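Local coordinates for protein fructosyl amine:oxygen oxidoreductase (Neosartorya fumigata, PDB 4WCT) that probably uses its bound FAD to oxidise fructosyl amines (Amadori products) at the expense of oxygen, a deglycating reaction, at residues A[28-33]-A[233-238]; A[53-58]-A[206-211]; A[216-221]-A[377-382]. All blocks are in the same frame, centred on the assembly; numbering follows the deposited sequence.

Contact 1: residues A[28-33]-A[233-238]. With FAD (flavin-adenine dinucleotide), chain C.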
loop_
_atom_site.group_PDB
_atom_site.type_symbol
_atom_site.label_atom_id
_atom_site.label_comp_id
_atom_site.label_asym_id
_atom_site.label_seq_id
_atom_site.Cartn_x
_atom_site.Cartn_y
_atom_site.Cartn_z
ATOM N N ILE A 28 -11.038 6.954 -21.956
ATOM C CA ILE A 28 -10.298 6.133 -21.019
ATOM C C ILE A 28 -11.202 5.603 -19.920
ATOM O O ILE A 28 -12.018 6.352 -19.374
ATOM C CB ILE A 28 -9.141 6.949 -20.396
ATOM C CG1 ILE A 28 -8.218 7.437 -21.519
ATOM C CG2 ILE A 28 -8.309 6.052 -19.479
ATOM C CD1 ILE A 28 -7.258 8.484 -21.075
ATOM N N ILE A 29 -11.015 4.326 -19.575
ATOM C CA ILE A 29 -11.658 3.720 -18.395
ATOM C C ILE A 29 -10.571 3.312 -17.409
ATOM O O ILE A 29 -9.525 2.806 -17.812
ATOM C CB ILE A 29 -12.485 2.459 -18.750
ATOM C CG1 ILE A 29 -13.849 2.856 -19.313
ATOM C CG2 ILE A 29 -12.691 1.570 -17.539
ATOM C CD1 ILE A 29 -14.444 1.762 -20.163
ATOM N N VAL A 30 -10.747 3.732 -16.161
ATOM C CA VAL A 30 -9.865 3.314 -15.065
ATOM C C VAL A 30 -10.658 2.407 -14.178
ATOM O O VAL A 30 -11.753 2.768 -13.722
ATOM C CB VAL A 30 -9.416 4.521 -14.223
ATOM C CG1 VAL A 30 -8.648 4.040 -12.977
ATOM C CG2 VAL A 30 -8.638 5.540 -15.072
ATOM N N ILE A 31 -10.173 1.179 -14.016
ATOM C CA ILE A 31 -10.806 0.211 -13.159
ATOM C C ILE A 31 -10.118 0.260 -11.791
ATOM O O ILE A 31 -8.966 -0.172 -11.628
ATOM C CB ILE A 31 -10.706 -1.215 -13.746
ATOM C CG1 ILE A 31 -11.252 -1.285 -15.192
ATOM C CG2 ILE A 31 -11.356 -2.230 -12.839
ATOM C CD1 ILE A 31 -10.905 -2.566 -15.920
ATOM N N GLY A 32 -10.878 0.724 -10.814
ATOM C CA GLY A 32 -10.427 0.886 -9.434
ATOM C C GLY A 32 -10.159 2.348 -9.066
ATOM O O GLY A 32 -9.229 2.991 -9.591
ATOM N N ALA A 33 -10.989 2.856 -8.195
ATOM C CA ALA A 33 -10.902 4.251 -7.660
ATOM C C ALA A 33 -10.248 4.240 -6.272
ATOM O O ALA A 33 -10.789 4.781 -5.290
ATOM C CB ALA A 33 -12.281 4.867 -7.593
ATOM N N ARG A 233 -8.858 3.289 -24.306
ATOM C CA ARG A 233 -7.838 2.667 -23.430
ATOM C C ARG A 233 -8.444 2.294 -22.090
ATOM O O ARG A 233 -9.383 2.932 -21.643
ATOM C CB ARG A 233 -6.686 3.601 -23.140
ATOM C CG ARG A 233 -5.865 4.052 -24.344
ATOM C CD ARG A 233 -5.082 2.880 -24.911
ATOM N NE ARG A 233 -4.087 3.301 -25.891
ATOM C CZ ARG A 233 -4.370 3.568 -27.165
ATOM N NH1 ARG A 233 -5.591 3.348 -27.628
ATOM N NH2 ARG A 233 -3.401 3.908 -28.003
ATOM N N THR A 234 -7.988 1.159 -21.551
ATOM C CA THR A 234 -8.487 0.657 -20.269
ATOM C C THR A 234 -7.301 0.508 -19.337
ATOM O O THR A 234 -6.253 -0.066 -19.716
ATOM C CB THR A 234 -9.212 -0.685 -20.441
ATOM O OG1 THR A 234 -10.341 -0.492 -21.304
ATOM C CG2 THR A 234 -9.642 -1.253 -19.130
ATOM N N ILE A 235 -7.414 1.124 -18.160
ATOM C CA ILE A 235 -6.350 1.036 -17.143
ATOM C C ILE A 235 -6.843 0.184 -15.987
ATOM O O ILE A 235 -7.871 0.487 -15.385
ATOM C CB ILE A 235 -5.964 2.432 -16.636
ATOM C CG1 ILE A 235 -5.474 3.298 -17.812
ATOM C CG2 ILE A 235 -4.883 2.342 -15.548
ATOM C CD1 ILE A 235 -5.169 4.731 -17.407
ATOM N N LEU A 236 -6.136 -0.902 -15.701
ATOM C CA LEU A 236 -6.502 -1.773 -14.603
ATOM C C LEU A 236 -5.675 -1.422 -13.372
ATOM O O LEU A 236 -4.463 -1.697 -13.336
ATOM C CB LEU A 236 -6.309 -3.231 -14.999
ATOM C CG LEU A 236 -6.589 -4.302 -13.944
ATOM C CD1 LEU A 236 -7.943 -4.189 -13.282
ATOM C CD2 LEU A 236 -6.429 -5.707 -14.523
ATOM N N SER A 237 -6.329 -0.779 -12.411
ATOM C CA SER A 237 -5.696 -0.323 -11.148
ATOM C C SER A 237 -6.586 -0.653 -9.997
ATOM O O SER A 237 -6.912 0.209 -9.175
ATOM C CB SER A 237 -5.378 1.188 -11.199
ATOM O OG SER A 237 -6.531 1.969 -11.489
ATOM N N ALA A 238 -6.899 -1.947 -9.862
ATOM C CA ALA A 238 -7.856 -2.381 -8.873
ATOM C C ALA A 238 -7.192 -3.073 -7.682
ATOM O O ALA A 238 -7.860 -3.767 -6.954
ATOM C CB ALA A 238 -8.936 -3.264 -9.503
HETATM P PA FAD C . -6.162 0.041 -3.372
HETATM O O1A FAD C . -5.814 1.328 -2.682
HETATM O O2A FAD C . -6.506 -1.181 -2.579
HETATM O O5B FAD C . -7.345 0.378 -4.350
HETATM C C5B FAD C . -7.918 -0.658 -5.162
HETATM C C4B FAD C . -9.318 -0.212 -5.567
HETATM O O4B FAD C . -9.841 -1.137 -6.574
HETATM C C3B FAD C . -10.324 -0.182 -4.421
HETATM O O3B FAD C . -10.955 1.101 -4.283
HETATM C C2B FAD C . -11.339 -1.264 -4.802
HETATM O O2B FAD C . -12.664 -1.059 -4.318
HETATM C C1B FAD C . -11.218 -1.288 -6.327
HETATM N N9A FAD C . -11.673 -2.575 -6.896
HETATM C C8A FAD C . -11.519 -3.808 -6.379
HETATM N N7A FAD C . -12.130 -4.730 -7.160
HETATM C C5A FAD C . -12.601 -4.052 -8.238
HETATM C C6A FAD C . -13.400 -4.408 -9.405
HETATM N N6A FAD C . -13.758 -5.684 -9.627
HETATM N N1A FAD C . -13.777 -3.400 -10.219
HETATM C C2A FAD C . -13.420 -2.122 -10.039
HETATM N N3A FAD C . -12.721 -1.724 -8.963
HETATM C C4A FAD C . -12.310 -2.646 -8.059
HETATM N N1 FAD C . 2.160 1.479 1.632
HETATM C C2 FAD C . 3.006 2.521 1.950
HETATM O O2 FAD C . 3.454 3.190 1.021
HETATM N N3 FAD C . 3.241 2.868 3.218
HETATM C C4 FAD C . 2.785 2.136 4.256
HETATM O O4 FAD C . 2.996 2.417 5.468
HETATM C C4X FAD C . 1.909 1.007 3.993
HETATM N N5 FAD C . 1.410 0.257 5.012
HETATM C C5X FAD C . 0.404 -0.628 4.734
HETATM C C6 FAD C . -0.304 -1.250 5.758
HETATM C C7 FAD C . -1.244 -2.219 5.460
HETATM C C7M FAD C . -2.036 -2.816 6.567
HETATM C C8 FAD C . -1.535 -2.534 4.055
HETATM C C8M FAD C . -2.565 -3.530 3.667
HETATM C C9 FAD C . -0.918 -1.852 3.036
HETATM C C9A FAD C . 0.083 -0.946 3.320
HETATM N N10 FAD C . 0.781 -0.319 2.284
HETATM C C10 FAD C . 1.634 0.738 2.607
HETATM C "C1'" FAD C . 0.604 -0.603 0.867
HETATM C "C2'" FAD C . -0.375 0.342 0.188
HETATM O "O2'" FAD C . -1.528 0.411 1.016
HETATM C "C3'" FAD C . -0.724 -0.228 -1.193
HETATM O "O3'" FAD C . 0.475 -0.611 -1.882
HETATM C "C4'" FAD C . -1.522 0.772 -2.034
HETATM O "O4'" FAD C . -2.538 1.369 -1.229
HETATM C "C5'" FAD C . -2.174 0.005 -3.177
HETATM O "O5'" FAD C . -2.883 0.931 -4.000
HETATM P P FAD C . -3.859 0.377 -5.150
HETATM O O1P FAD C . -4.502 1.573 -5.815
HETATM O O2P FAD C . -3.064 -0.623 -5.955
HETATM O O3P FAD C . -4.976 -0.426 -4.323
#
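Ile29 and Ile235 carry the backbone ladder between two neighbouring parallel strands, 28-31 and 233-236, whose axes run 4.7 Å apart at 14°. Ile29 N donates to Arg233 O, Ile29 O accepts from Ile235 N, and Ile31 N meets Ile235 O at 2.8 Å in a practically straight bond (179°). The last rung is forked: Ile31 O takes Ser237 N at 2.8 Å in its carbonyl plane, while Ser237 OG, lodged between its own backbone N and carbonyl carbon (chi1 56°), reaches the same oxygen at 3.2 Å from above that plane. Two donors from one residue thus hold the carbonyl where both strands end.

These are inner strands of a Rossmann-type FAD-binding domain, and Gly32 begins what fits its GxGxxG turn into helix 35-46. Gly32 CA lies 3.5 Å from N3A of the adenine and Ala238 CA 3.3 Å from the ribose O4B, so the turns that follow both strands border the cofactor.

Apolar contacts line both sheet faces. Under helix 35-46, Ile235 CD1 touches Ile28 CG2 at 4.0 Å, the two side chains crossing at a slant. On the other face, the branches of Ile31 diverge: CD1 packs on Thr234 CG2, whereas CG2, anti to the backbone N, contacts Leu236 CD1. Ile31 CG2 also lies 3.5 Å from FAD C2A, on the adenine.

Contact 2: residues A[53-58]-A[206-211]. With FAD (flavin-adenine dinucleotide), chain C.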
loop_
_atom_site.group_PDB
_atom_site.type_symbol
_atom_site.label_atom_id
_atom_site.label_comp_id
_atom_site.label_asym_id
_atom_site.label_seq_id
_atom_site.Cartn_x
_atom_site.Cartn_y
_atom_site.Cartn_z
ATOM N N THR A 53 -13.497 7.814 -17.285
ATOM C CA THR A 53 -14.509 7.212 -16.443
ATOM C C THR A 53 -13.814 6.203 -15.524
ATOM O O THR A 53 -13.047 5.396 -16.010
ATOM C CB THR A 53 -15.544 6.446 -17.281
ATOM O OG1 THR A 53 -16.177 7.372 -18.174
ATOM C CG2 THR A 53 -16.595 5.796 -16.374
ATOM N N VAL A 54 -14.072 6.327 -14.220
ATOM C CA VAL A 54 -13.499 5.466 -13.206
ATOM C C VAL A 54 -14.576 4.580 -12.613
ATOM O O VAL A 54 -15.632 5.071 -12.236
ATOM C CB VAL A 54 -12.848 6.272 -12.078
ATOM C CG1 VAL A 54 -12.090 5.331 -11.129
ATOM C CG2 VAL A 54 -11.909 7.323 -12.633
ATOM N N LEU A 55 -14.339 3.270 -12.617
ATOM C CA LEU A 55 -15.315 2.303 -12.123
ATOM C C LEU A 55 -14.831 1.678 -10.807
ATOM O O LEU A 55 -13.690 1.247 -10.734
ATOM C CB LEU A 55 -15.494 1.175 -13.119
ATOM C CG LEU A 55 -15.924 1.559 -14.544
ATOM C CD1 LEU A 55 -15.848 0.374 -15.493
ATOM C CD2 LEU A 55 -17.334 2.117 -14.457
ATOM N N ASP A 56 -15.699 1.599 -9.814
ATOM C CA ASP A 56 -15.359 0.884 -8.552
ATOM C C ASP A 56 -16.618 0.299 -7.968
ATOM O O ASP A 56 -17.653 0.963 -7.956
ATOM C CB ASP A 56 -14.734 1.888 -7.544
ATOM C CG ASP A 56 -13.867 1.212 -6.468
ATOM O OD1 ASP A 56 -14.410 0.456 -5.649
ATOM O OD2 ASP A 56 -12.662 1.537 -6.394
ATOM N N PRO A 57 -16.513 -0.847 -7.302
ATOM C CA PRO A 57 -17.694 -1.382 -6.640
ATOM C C PRO A 57 -18.149 -0.585 -5.432
ATOM O O PRO A 57 -19.267 -0.797 -4.935
ATOM C CB PRO A 57 -17.235 -2.793 -6.193
ATOM C CG PRO A 57 -15.740 -2.724 -6.204
ATOM C CD PRO A 57 -15.435 -1.852 -7.372
ATOM N N HIS A 58 -17.289 0.297 -4.933
ATOM C CA HIS A 58 -17.604 1.066 -3.754
ATOM C C HIS A 58 -17.355 2.543 -4.008
ATOM O O HIS A 58 -16.378 2.912 -4.640
ATOM C CB HIS A 58 -16.698 0.631 -2.581
ATOM C CG HIS A 58 -16.767 -0.829 -2.286
ATOM N ND1 HIS A 58 -17.799 -1.388 -1.575
ATOM C CD2 HIS A 58 -15.868 -1.822 -2.489
ATOM C CE1 HIS A 58 -17.594 -2.692 -1.457
ATOM N NE2 HIS A 58 -16.454 -2.988 -2.048
ATOM N N GLY A 206 -20.536 -0.261 -10.684
ATOM C CA GLY A 206 -19.099 -0.062 -10.844
ATOM C C GLY A 206 -18.294 -1.292 -10.527
ATOM O O GLY A 206 -17.075 -1.235 -10.487
ATOM N N ASN A 207 -18.978 -2.405 -10.288
ATOM C CA ASN A 207 -18.291 -3.653 -9.961
ATOM C C ASN A 207 -17.899 -4.380 -11.239
ATOM O O ASN A 207 -18.722 -5.067 -11.859
ATOM C CB ASN A 207 -19.205 -4.510 -9.109
ATOM C CG ASN A 207 -18.541 -5.777 -8.646
ATOM O OD1 ASN A 207 -17.301 -5.896 -8.673
ATOM N ND2 ASN A 207 -19.345 -6.716 -8.154
ATOM N N VAL A 208 -16.643 -4.239 -11.634
ATOM C CA VAL A 208 -16.190 -4.859 -12.895
ATOM C C VAL A 208 -15.989 -6.357 -12.704
ATOM O O VAL A 208 -15.336 -6.784 -11.729
ATOM C CB VAL A 208 -14.880 -4.232 -13.395
ATOM C CG1 VAL A 208 -14.332 -4.945 -14.608
ATOM C CG2 VAL A 208 -15.089 -2.764 -13.713
ATOM N N VAL A 209 -16.616 -7.148 -13.565
ATOM C CA VAL A 209 -16.508 -8.619 -13.494
ATOM C C VAL A 209 -15.607 -9.191 -14.583
ATOM O O VAL A 209 -15.127 -10.332 -14.478
ATOM C CB VAL A 209 -17.892 -9.330 -13.450
ATOM C CG1 VAL A 209 -18.707 -8.882 -12.255
ATOM C CG2 VAL A 209 -18.694 -9.141 -14.742
ATOM N N SER A 210 -15.358 -8.417 -15.629
ATOM C CA SER A 210 -14.616 -8.916 -16.785
ATOM C C SER A 210 -14.069 -7.741 -17.588
ATOM O O SER A 210 -14.722 -6.715 -17.709
ATOM C CB SER A 210 -15.520 -9.775 -17.708
ATOM O OG SER A 210 -14.729 -10.346 -18.739
ATOM N N LEU A 211 -12.923 -7.951 -18.211
ATOM C CA LEU A 211 -12.496 -7.131 -19.327
ATOM C C LEU A 211 -13.209 -7.637 -20.583
ATOM O O LEU A 211 -13.630 -8.796 -20.633
ATOM C CB LEU A 211 -10.988 -7.219 -19.536
ATOM C CG LEU A 211 -10.107 -6.775 -18.353
ATOM C CD1 LEU A 211 -8.635 -6.930 -18.690
ATOM C CD2 LEU A 211 -10.424 -5.336 -17.972
HETATM P PA FAD C . -6.162 0.041 -3.372
HETATM O O1A FAD C . -5.814 1.328 -2.682
HETATM O O2A FAD C . -6.506 -1.181 -2.579
HETATM O O5B FAD C . -7.345 0.378 -4.350
HETATM C C5B FAD C . -7.918 -0.658 -5.162
HETATM C C4B FAD C . -9.318 -0.212 -5.567
HETATM O O4B FAD C . -9.841 -1.137 -6.574
HETATM C C3B FAD C . -10.324 -0.182 -4.421
HETATM O O3B FAD C . -10.955 1.101 -4.283
HETATM C C2B FAD C . -11.339 -1.264 -4.802
HETATM O O2B FAD C . -12.664 -1.059 -4.318
HETATM C C1B FAD C . -11.218 -1.288 -6.327
HETATM N N9A FAD C . -11.673 -2.575 -6.896
HETATM C C8A FAD C . -11.519 -3.808 -6.379
HETATM N N7A FAD C . -12.130 -4.730 -7.160
HETATM C C5A FAD C . -12.601 -4.052 -8.238
HETATM C C6A FAD C . -13.400 -4.408 -9.405
HETATM N N6A FAD C . -13.758 -5.684 -9.627
HETATM N N1A FAD C . -13.777 -3.400 -10.219
HETATM C C2A FAD C . -13.420 -2.122 -10.039
HETATM N N3A FAD C . -12.721 -1.724 -8.963
HETATM C C4A FAD C . -12.310 -2.646 -8.059
HETATM N N1 FAD C . 2.160 1.479 1.632
HETATM C C2 FAD C . 3.006 2.521 1.950
HETATM O O2 FAD C . 3.454 3.190 1.021
HETATM N N3 FAD C . 3.241 2.868 3.218
HETATM C C4 FAD C . 2.785 2.136 4.256
HETATM O O4 FAD C . 2.996 2.417 5.468
HETATM C C4X FAD C . 1.909 1.007 3.993
HETATM N N5 FAD C . 1.410 0.257 5.012
HETATM C C5X FAD C . 0.404 -0.628 4.734
HETATM C C6 FAD C . -0.304 -1.250 5.758
HETATM C C7 FAD C . -1.244 -2.219 5.460
HETATM C C7M FAD C . -2.036 -2.816 6.567
HETATM C C8 FAD C . -1.535 -2.534 4.055
HETATM C C8M FAD C . -2.565 -3.530 3.667
HETATM C C9 FAD C . -0.918 -1.852 3.036
HETATM C C9A FAD C . 0.083 -0.946 3.320
HETATM N N10 FAD C . 0.781 -0.319 2.284
HETATM C C10 FAD C . 1.634 0.738 2.607
HETATM C "C1'" FAD C . 0.604 -0.603 0.867
HETATM C "C2'" FAD C . -0.375 0.342 0.188
HETATM O "O2'" FAD C . -1.528 0.411 1.016
HETATM C "C3'" FAD C . -0.724 -0.228 -1.193
HETATM O "O3'" FAD C . 0.475 -0.611 -1.882
HETATM C "C4'" FAD C . -1.522 0.772 -2.034
HETATM O "O4'" FAD C . -2.538 1.369 -1.229
HETATM C "C5'" FAD C . -2.174 0.005 -3.177
HETATM O "O5'" FAD C . -2.883 0.931 -4.000
HETATM P P FAD C . -3.859 0.377 -5.150
HETATM O O1P FAD C . -4.502 1.573 -5.815
HETATM O O2P FAD C . -3.064 -0.623 -5.955
HETATM O O3P FAD C . -4.976 -0.426 -4.323
#
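Gly206 is pressed against the end of strand 52-56, its carbonyl oxygen lying 3.0 Å from Asp56 C and its CA making a CA-H...O contact with Asp56 O. The approach is steric and weakly polar: although Gly206 O also comes close to the nitrogens of Asp56 and Pro57, the first is badly angled and the second has no hydrogen. With glycine at 206, the two backbones meet directly, with no side chain between them.

Pro57 lies between Asn207 and the adenine. Its CB rests against Asn207 CB at 3.9 Å, while its CD reaches N3A of the adenine at 3.1 Å and CG meets the carbons of the ring fusion. Just before it, Asp56 extends its carboxylate anti to the backbone N (chi1 -158°) and grips the ribose with both oxygens: O2B donates to OD1 and O3B to OD2, each at 2.7 Å. OD1 also accepts His58 N in an Asx turn. This acidic residue at the end of the second strand is the classic ribose-binding feature of Rossmann-type dinucleotide folds.

Leu55 supplies the apolar part, crossing Val208 at about a right angle with CD1 on CG2 at 3.7 Å. Val208 O receives adenine N6A at 2.8 Å, and its N gives N1A a weak bond, so the backbone reads the adenine edge.

Strand 52-56 lies between strands 28-31 and 198-201 in the parallel part of the six-stranded mixed sheet, while strand 208-214 is an outer strand of the antiparallel sheet packed against it, its Val208 also touching Ile31.

Contact 3: residues A[216-221]-A[377-382]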
loop_
_atom_site.group_PDB
_atom_site.type_symbol
_atom_site.label_atom_id
_atom_site.label_comp_id
_atom_site.label_asym_id
_atom_site.label_seq_id
_atom_site.Cartn_x
_atom_site.Cartn_y
_atom_site.Cartn_z
ATOM N N GLY A 216 -8.603 -9.357 -30.284
ATOM C CA GLY A 216 -7.408 -9.655 -29.524
ATOM C C GLY A 216 -6.933 -8.501 -28.657
ATOM O O GLY A 216 -5.838 -8.561 -28.101
ATOM N N ASP A 217 -7.726 -7.438 -28.584
ATOM C CA ASP A 217 -7.385 -6.292 -27.729
ATOM C C ASP A 217 -8.515 -5.979 -26.742
ATOM O O ASP A 217 -9.654 -6.373 -26.942
ATOM C CB ASP A 217 -7.068 -5.076 -28.611
ATOM C CG ASP A 217 -6.192 -4.053 -27.931
ATOM O OD1 ASP A 217 -5.812 -4.258 -26.755
ATOM O OD2 ASP A 217 -5.938 -2.990 -28.553
ATOM N N VAL A 218 -8.204 -5.217 -25.687
ATOM C CA VAL A 218 -9.210 -4.828 -24.713
ATOM C C VAL A 218 -9.924 -3.567 -25.169
ATOM O O VAL A 218 -9.286 -2.551 -25.485
ATOM C CB VAL A 218 -8.560 -4.608 -23.312
ATOM C CG1 VAL A 218 -9.563 -4.041 -22.319
ATOM C CG2 VAL A 218 -7.997 -5.922 -22.809
ATOM N N VAL A 219 -11.247 -3.650 -25.212
ATOM C CA VAL A 219 -12.079 -2.538 -25.601
ATOM C C VAL A 219 -12.928 -1.972 -24.483
ATOM O O VAL A 219 -13.721 -1.055 -24.702
ATOM C CB VAL A 219 -12.963 -2.910 -26.822
ATOM C CG1 VAL A 219 -12.084 -3.377 -27.973
ATOM C CG2 VAL A 219 -13.950 -3.997 -26.480
ATOM N N GLY A 220 -12.763 -2.487 -23.267
ATOM C CA GLY A 220 -13.440 -1.912 -22.120
ATOM C C GLY A 220 -13.721 -2.974 -21.083
ATOM O O GLY A 220 -12.944 -3.903 -20.935
ATOM N N ALA A 221 -14.723 -2.711 -20.260
ATOM C CA ALA A 221 -15.002 -3.478 -19.052
ATOM C C ALA A 221 -16.493 -3.747 -18.900
ATOM O O ALA A 221 -17.322 -2.924 -19.244
ATOM C CB ALA A 221 -14.519 -2.707 -17.831
ATOM N N PRO A 377 -2.618 -4.164 -26.446
ATOM C CA PRO A 377 -1.933 -2.875 -26.284
ATOM C C PRO A 377 -2.813 -1.749 -25.761
ATOM O O PRO A 377 -2.285 -0.734 -25.307
ATOM C CB PRO A 377 -1.475 -2.525 -27.711
ATOM C CG PRO A 377 -2.277 -3.405 -28.625
ATOM C CD PRO A 377 -2.563 -4.652 -27.842
ATOM N N SER A 378 -4.131 -1.905 -25.819
ATOM C CA SER A 378 -5.004 -0.858 -25.285
ATOM C C SER A 378 -5.213 -1.008 -23.783
ATOM O O SER A 378 -5.909 -0.188 -23.184
ATOM C CB SER A 378 -6.347 -0.819 -26.007
ATOM O OG SER A 378 -6.135 -0.692 -27.401
ATOM N N LEU A 379 -4.659 -2.076 -23.203
ATOM C CA LEU A 379 -4.742 -2.294 -21.762
ATOM C C LEU A 379 -3.433 -1.843 -21.127
ATOM O O LEU A 379 -2.358 -2.327 -21.485
ATOM C CB LEU A 379 -4.975 -3.783 -21.474
ATOM C CG LEU A 379 -4.933 -4.176 -19.998
ATOM C CD1 LEU A 379 -6.141 -3.617 -19.260
ATOM C CD2 LEU A 379 -4.930 -5.690 -19.895
ATOM N N LEU A 380 -3.555 -1.032 -20.083
ATOM C CA LEU A 380 -2.436 -0.678 -19.223
ATOM C C LEU A 380 -2.723 -1.216 -17.823
ATOM O O LEU A 380 -3.822 -1.053 -17.334
ATOM C CB LEU A 380 -2.311 0.830 -19.146
ATOM C CG LEU A 380 -1.207 1.382 -18.249
ATOM C CD1 LEU A 380 0.173 1.124 -18.830
ATOM C CD2 LEU A 380 -1.428 2.864 -18.091
ATOM N N VAL A 381 -1.812 -2.010 -17.304
ATOM C CA VAL A 381 -1.921 -2.486 -15.909
ATOM C C VAL A 381 -1.103 -1.574 -14.988
ATOM O O VAL A 381 -0.017 -1.141 -15.329
ATOM C CB VAL A 381 -1.504 -3.977 -15.760
ATOM C CG1 VAL A 381 -2.360 -4.876 -16.640
ATOM C CG2 VAL A 381 -0.022 -4.205 -16.048
ATOM N N ALA A 382 -1.642 -1.304 -13.807
ATOM C CA ALA A 382 -0.957 -0.504 -12.798
ATOM C C ALA A 382 -1.299 -1.094 -11.434
ATOM O O ALA A 382 -2.297 -0.748 -10.809
ATOM C CB ALA A 382 -1.362 0.969 -12.896
#
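Asp217 turns its carboxylate toward Ser378 and takes two hydrogen bonds from this one residue, one on each oxygen. Ser378 N uses the syn lone pair of OD1, at 3.0 Å and 163°. Ser378 OG comes instead from above the carboxylate plane, 35° out of it, to meet OD2 at 2.6 Å. The aspartate CG stands anti to its backbone N (chi1 -156°), which extends the group across to the serine, while the serine OG lies beside its own N, which brings the hydroxyl round to the carboxylate that the amide already meets. A third donor helps fix its rotation: Val218 N, the next amide in the chain, meets Asp217 OD1 at 2.8 Å, also from well out of the plane. Pro377 lies along the carboxylate, with its CD 3.4 Å from Asp217 OD1.

The pairing joins two sheets of the FAD-binding domain. Strand 217-223 is the middle strand of a three-stranded antiparallel sheet, and strand 379-383 lies next to strand 233-236 in the parallel part of the main sheet. The polar grip is thus at Ser378, next in the chain to Leu379, and Gly216 O is bonded nearby to ND1 of His376.

Further in, the contact becomes apolar. Val218 and Leu379 meet at an oblique angle, Val218 CG2 reaching Leu379 CB at 3.9 Å. Val218 also packs on Thr234, and Ser378 CB sits 3.5 Å from Val218 O.

Overall arrangement
The three contacts lie on the same side of the chain's centre, in one FAD-binding domain. Contact 1 is central, its centre about 8 Å from that of contact 2 and about 9 Å from that of contact 3; the centres of the latter two are about 14 Å apart. Strand 28-31 of contact 1 pairs with strand 52-56 of contact 2, and strand 233-236 with strand 379-383 of contact 3. The antiparallel hairpin 208-214/217-223 links contacts 2 and 3 across one face of that sheet. Contacts 1 and 2 share the adenosine end of FAD, where Ala33 N bonds to Asp56 OD2 at 2.8 Å; contact 3 lies farther off, the side chain of Leu379 being about 12 Å from the bound FAD.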